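Local structure of avirulence protein AvrptoB (Pseudomonas syringae, 2FD4) at residues L30-A36 / V43-S55. The protein acts as a secreted virulence effector that suppresses programmed cell death and immunity in susceptible plants, its C-terminal domain, the part here, being an E3 ubiquitin ligase. Sequence-based numbering, arbitrary orientation.
Sequences LGFKDAA and VTHCLFGGELSLS
The carboxylate of Asp-34 meets the hydroxyl of Ser-53 and the backbone N of Leu-54, one oxygen for each. Its CG stands anti to the backbone N (chi1 -163°), which carries the group across to segment 43-55. Asp-34 OD2 accepts an almost straight bond from Leu-54 N at 2.8 Å, on its syn side and 21° out of the carboxylate plane. Ser-53 OG lies 2.3 Å from Asp-34 OD1, too short for an ordinary hydrogen bond, and the exact geometry is doubtful. Ser-53 OG also accepts from Ser-55 N, an ST turn, which ties down the same hydroxyl. Two hydrogen bonds join Lys-33 and Thr-44. Lys-33 N donates to Thr-44 OG1 at 2.6 Å, and Thr-44 N returns a bond to Lys-33 O at 2.9 Å. Ala-35 N donates to Leu-52 O at 2.9 Å. Phe-32 packs beside Leu-52 and Leu-54, with Asp-34 N over one ring face, offset toward the rim. The ring edge, at Phe-32 CE1, abuts Leu-52 CB at 3.9 Å. Further out, Lys-33 NZ pairs with Asp-42, and Phe-32 meets Phe-85 of strand 83-87. Phe-48, an inferred E2-binding residue, takes no part in this contact, which lies away from the E2-binding residues. It joins two parts of the long loop between strands 18-21 and 61-65 of this U-box-like ligase domain.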
ATOM      1  N   LEU A  30     -14.852   1.470  -2.775  1.00 47.55           N
ATOM      2  CA  LEU A  30     -13.708   0.905  -2.026  1.00 47.25           C
ATOM      3  C   LEU A  30     -14.249  -0.162  -1.101  1.00 47.40           C
ATOM      4  O   LEU A  30     -15.244   0.078  -0.401  1.00 48.29           O
ATOM      5  CB  LEU A  30     -12.994   1.988  -1.195  1.00 46.36           C
ATOM      6  CG  LEU A  30     -12.611   3.236  -1.989  1.00 46.63           C
ATOM      7  CD1 LEU A  30     -11.963   4.272  -1.100  1.00 47.15           C
ATOM      8  CD2 LEU A  30     -11.706   2.889  -3.190  1.00 45.98           C
ATOM      9  N   GLY A  31     -13.607  -1.320  -1.058  1.00 47.41           N
ATOM     10  CA  GLY A  31     -14.236  -2.483  -0.421  1.00 48.00           C
ATOM     11  C   GLY A  31     -13.617  -3.012   0.853  1.00 48.07           C
ATOM     12  O   GLY A  31     -13.895  -4.148   1.250  1.00 48.10           O
ATOM     13  N   PHE A  32     -12.797  -2.201   1.507  1.00 48.51           N
ATOM     14  CA  PHE A  32     -12.003  -2.692   2.617  1.00 48.49           C
ATOM     15  C   PHE A  32     -12.882  -3.279   3.672  1.00 48.17           C
ATOM     16  O   PHE A  32     -13.802  -2.636   4.190  1.00 48.66           O
ATOM     17  CB  PHE A  32     -11.118  -1.605   3.227  1.00 48.27           C
ATOM     18  CG  PHE A  32     -10.098  -2.135   4.219  1.00 48.21           C
ATOM     19  CD1 PHE A  32      -8.998  -2.859   3.793  1.00 48.09           C
ATOM     20  CD2 PHE A  32     -10.228  -1.882   5.579  1.00 49.98           C
ATOM     21  CE1 PHE A  32      -8.086  -3.341   4.703  1.00 46.92           C
ATOM     22  CE2 PHE A  32      -9.284  -2.356   6.487  1.00 49.48           C
ATOM     23  CZ  PHE A  32      -8.228  -3.074   6.045  1.00 48.02           C
ATOM     24  N   LYS A  33     -12.605  -4.532   3.960  1.00 48.05           N
ATOM     25  CA  LYS A  33     -13.230  -5.209   5.059  1.00 48.01           C
ATOM     26  C   LYS A  33     -12.086  -5.775   5.859  1.00 47.74           C
ATOM     27  O   LYS A  33     -11.485  -6.769   5.477  1.00 48.33           O
ATOM     28  CB  LYS A  33     -14.200  -6.268   4.560  1.00 47.79           C
ATOM     29  CG  LYS A  33     -15.482  -5.646   3.992  1.00 48.12           C
ATOM     30  CD  LYS A  33     -16.115  -6.485   2.898  1.00 48.32           C
ATOM     31  CE  LYS A  33     -17.323  -5.798   2.267  1.00 47.64           C
ATOM     32  NZ  LYS A  33     -17.885  -6.613   1.148  1.00 48.67           N
ATOM     33  N   ASP A  34     -11.763  -5.087   6.947  1.00 47.16           N
ATOM     34  CA  ASP A  34     -10.704  -5.515   7.857  1.00 47.19           C
ATOM     35  C   ASP A  34     -11.000  -6.912   8.377  1.00 46.91           C
ATOM     36  O   ASP A  34     -12.172  -7.245   8.613  1.00 47.27           O
ATOM     37  CB  ASP A  34     -10.628  -4.542   9.031  1.00 46.86           C
ATOM     38  CG  ASP A  34      -9.337  -4.651   9.795  1.00 47.00           C
ATOM     39  OD1 ASP A  34      -9.097  -5.681  10.454  1.00 46.43           O
ATOM     40  OD2 ASP A  34      -8.557  -3.685   9.732  1.00 48.67           O
ATOM     41  N   ALA A  35      -9.965  -7.721   8.582  1.00 46.63           N
ATOM     42  CA  ALA A  35     -10.159  -9.064   9.145  1.00 46.86           C
ATOM     43  C   ALA A  35     -10.913  -9.010  10.479  1.00 46.88           C
ATOM     44  O   ALA A  35     -12.046  -9.500  10.594  1.00 48.08           O
ATOM     45  CB  ALA A  35      -8.824  -9.770   9.314  1.00 46.74           C
ATOM     46  N   ALA A  36     -10.303  -8.395  11.485  1.00 46.94           N
ATOM     47  CA  ALA A  36     -10.945  -8.273  12.794  1.00 46.67           C
ATOM     48  C   ALA A  36     -12.036  -7.189  12.756  1.00 46.80           C
ATOM     49  O   ALA A  36     -13.291  -7.606  12.523  1.00 46.59           O
ATOM     50  CB  ALA A  36      -9.906  -7.959  13.864  1.00 46.46           C
ATOM     51  N   VAL A  43     -13.666 -10.819   4.106  1.00 54.30           N
ATOM     52  CA  VAL A  43     -12.520 -10.002   4.441  1.00 53.01           C
ATOM     53  C   VAL A  43     -11.736  -9.663   3.181  1.00 52.79           C
ATOM     54  O   VAL A  43     -11.639 -10.481   2.267  1.00 52.16           O
ATOM     55  CB  VAL A  43     -11.615 -10.754   5.451  1.00 52.93           C
ATOM     56  CG1 VAL A  43     -10.309 -10.011   5.674  1.00 52.27           C
ATOM     57  CG2 VAL A  43     -12.340 -10.960   6.772  1.00 51.57           C
ATOM     58  N   THR A  44     -11.183  -8.447   3.137  1.00 51.96           N
ATOM     59  CA  THR A  44     -10.292  -8.059   2.075  1.00 51.75           C
ATOM     60  C   THR A  44      -8.995  -8.876   2.184  1.00 51.84           C
ATOM     61  O   THR A  44      -8.430  -9.000   3.278  1.00 52.32           O
ATOM     62  CB  THR A  44      -9.948  -6.542   2.173  1.00 51.67           C
ATOM     63  OG1 THR A  44     -11.155  -5.783   2.255  1.00 51.46           O
ATOM     64  CG2 THR A  44      -9.178  -6.093   0.965  1.00 51.15           C
ATOM     65  N   HIS A  45      -8.522  -9.419   1.054  1.00 51.88           N
ATOM     66  CA  HIS A  45      -7.214 -10.079   0.983  1.00 50.54           C
ATOM     67  C   HIS A  45      -6.244  -9.166   0.295  1.00 51.36           C
ATOM     68  O   HIS A  45      -6.622  -8.360  -0.556  1.00 51.11           O
ATOM     69  CB  HIS A  45      -7.273 -11.413   0.230  1.00 51.46           C
ATOM     70  CG  HIS A  45      -7.801 -12.526   1.060  1.00 50.84           C
ATOM     71  ND1 HIS A  45      -7.266 -13.804   1.057  1.00 48.50           N
ATOM     72  CD2 HIS A  45      -8.809 -12.538   1.962  1.00 51.99           C
ATOM     73  CE1 HIS A  45      -7.934 -14.547   1.916  1.00 50.31           C
ATOM     74  NE2 HIS A  45      -8.878 -13.808   2.473  1.00 49.09           N
ATOM     75  N   CYS A  46      -4.987  -9.276   0.688  1.00 49.38           N
ATOM     76  CA  CYS A  46      -3.960  -8.481   0.066  1.00 48.76           C
ATOM     77  C   CYS A  46      -3.843  -8.995  -1.348  1.00 49.03           C
ATOM     78  O   CYS A  46      -4.122 -10.148  -1.648  1.00 45.71           O
ATOM     79  CB  CYS A  46      -2.656  -8.635   0.862  1.00 48.93           C
ATOM     80  SG  CYS A  46      -1.133  -8.004   0.124  1.00 48.87           S
ATOM     81  N   LEU A  47      -3.442  -8.121  -2.256  1.00 48.92           N
ATOM     82  CA  LEU A  47      -3.107  -8.555  -3.595  1.00 47.92           C
ATOM     83  C   LEU A  47      -2.048  -9.711  -3.642  1.00 46.92           C
ATOM     84  O   LEU A  47      -2.037 -10.538  -4.550  1.00 45.93           O
ATOM     85  CB  LEU A  47      -2.608  -7.268  -4.289  1.00 48.38           C
ATOM     86  CG  LEU A  47      -2.365  -7.352  -5.776  1.00 50.39           C
ATOM     87  CD1 LEU A  47      -3.678  -7.556  -6.503  1.00 51.50           C
ATOM     88  CD2 LEU A  47      -1.672  -6.104  -6.201  1.00 51.02           C
ATOM     89  N   PHE A  48      -1.174  -9.780  -2.625  1.00 45.41           N
ATOM     90  CA  PHE A  48      -0.102 -10.790  -2.588  1.00 44.56           C
ATOM     91  C   PHE A  48      -0.485 -11.926  -1.640  1.00 44.42           C
ATOM     92  O   PHE A  48       0.336 -12.801  -1.347  1.00 45.19           O
ATOM     93  CB  PHE A  48       1.214 -10.139  -2.138  1.00 45.66           C
ATOM     94  CG  PHE A  48       1.654  -9.021  -3.055  1.00 44.63           C
ATOM     95  CD1 PHE A  48       2.310  -9.318  -4.240  1.00 48.35           C
ATOM     96  CD2 PHE A  48       1.402  -7.703  -2.732  1.00 48.75           C
ATOM     97  CE1 PHE A  48       2.696  -8.298  -5.107  1.00 46.51           C
ATOM     98  CE2 PHE A  48       1.795  -6.690  -3.557  1.00 45.38           C
ATOM     99  CZ  PHE A  48       2.394  -6.981  -4.761  1.00 46.54           C
ATOM    100  N   GLY A  49      -1.708 -11.901  -1.132  1.00 43.34           N
ATOM    101  CA  GLY A  49      -2.230 -13.090  -0.416  1.00 42.75           C
ATOM    102  C   GLY A  49      -2.505 -12.839   1.048  1.00 42.42           C
ATOM    103  O   GLY A  49      -1.770 -12.101   1.734  1.00 41.71           O
ATOM    104  N   GLY A  50      -3.595 -13.409   1.541  1.00 42.81           N
ATOM    105  CA  GLY A  50      -3.881 -13.318   2.957  1.00 44.06           C
ATOM    106  C   GLY A  50      -4.759 -12.141   3.326  1.00 44.80           C
ATOM    107  O   GLY A  50      -4.841 -11.164   2.601  1.00 45.26           O
ATOM    108  N   GLU A  51      -5.445 -12.264   4.466  1.00 45.30           N
ATOM    109  CA  GLU A  51      -6.370 -11.249   4.907  1.00 45.43           C
ATOM    110  C   GLU A  51      -5.594 -10.012   5.348  1.00 45.08           C
ATOM    111  O   GLU A  51      -4.461 -10.116   5.855  1.00 44.49           O
ATOM    112  CB  GLU A  51      -7.202 -11.742   6.084  1.00 44.64           C
ATOM    113  CG  GLU A  51      -8.149 -12.904   5.758  1.00 44.35           C
ATOM    114  CD  GLU A  51      -8.949 -13.349   6.964  1.00 46.02           C
ATOM    115  OE1 GLU A  51      -8.599 -12.905   8.091  1.00 49.29           O
ATOM    116  OE2 GLU A  51      -9.899 -14.188   6.798  1.00 38.83           O
ATOM    117  N   LEU A  52      -6.191  -8.848   5.144  1.00 46.99           N
ATOM    118  CA  LEU A  52      -5.637  -7.583   5.680  1.00 47.49           C
ATOM    119  C   LEU A  52      -6.320  -7.087   6.974  1.00 48.37           C
ATOM    120  O   LEU A  52      -7.531  -7.266   7.145  1.00 49.91           O
ATOM    121  CB  LEU A  52      -5.724  -6.475   4.643  1.00 48.50           C
ATOM    122  CG  LEU A  52      -4.837  -6.652   3.435  1.00 48.83           C
ATOM    123  CD1 LEU A  52      -5.206  -5.639   2.393  1.00 52.11           C
ATOM    124  CD2 LEU A  52      -3.392  -6.582   3.868  1.00 48.67           C
ATOM    125  N   SER A  53      -5.533  -6.485   7.885  1.00 48.02           N
ATOM    126  CA  SER A  53      -6.047  -5.867   9.098  1.00 47.66           C
ATOM    127  C   SER A  53      -5.163  -4.722   9.608  1.00 47.58           C
ATOM    128  O   SER A  53      -3.932  -4.815   9.641  1.00 47.74           O
ATOM    129  CB  SER A  53      -6.274  -6.869  10.238  1.00 47.92           C
ATOM    130  OG  SER A  53      -7.032  -6.276  11.316  1.00 44.66           O
ATOM    131  N   LEU A  54      -5.814  -3.641  10.001  1.00 47.26           N
ATOM    132  CA  LEU A  54      -5.137  -2.485  10.576  1.00 46.62           C
ATOM    133  C   LEU A  54      -4.538  -2.844  11.933  1.00 47.20           C
ATOM    134  O   LEU A  54      -3.809  -2.045  12.526  1.00 47.41           O
ATOM    135  CB  LEU A  54      -6.134  -1.330  10.686  1.00 47.59           C
ATOM    136  CG  LEU A  54      -6.708  -0.866   9.335  1.00 48.40           C
ATOM    137  CD1 LEU A  54      -7.529   0.396   9.481  1.00 50.29           C
ATOM    138  CD2 LEU A  54      -5.634  -0.632   8.382  1.00 49.68           C
ATOM    139  N   SER A  55      -4.940  -4.008  12.472  1.00 46.64           N
ATOM    140  CA  SER A  55      -4.531  -4.451  13.797  1.00 46.28           C
ATOM    141  C   SER A  55      -3.488  -5.533  13.720  1.00 45.90           C
ATOM    142  O   SER A  55      -3.010  -5.992  14.746  1.00 47.06           O
ATOM    143  CB  SER A  55      -5.735  -4.993  14.612  1.00 45.93           C
ATOM    144  OG  SER A  55      -6.616  -3.952  14.988  1.00 43.88           O
TER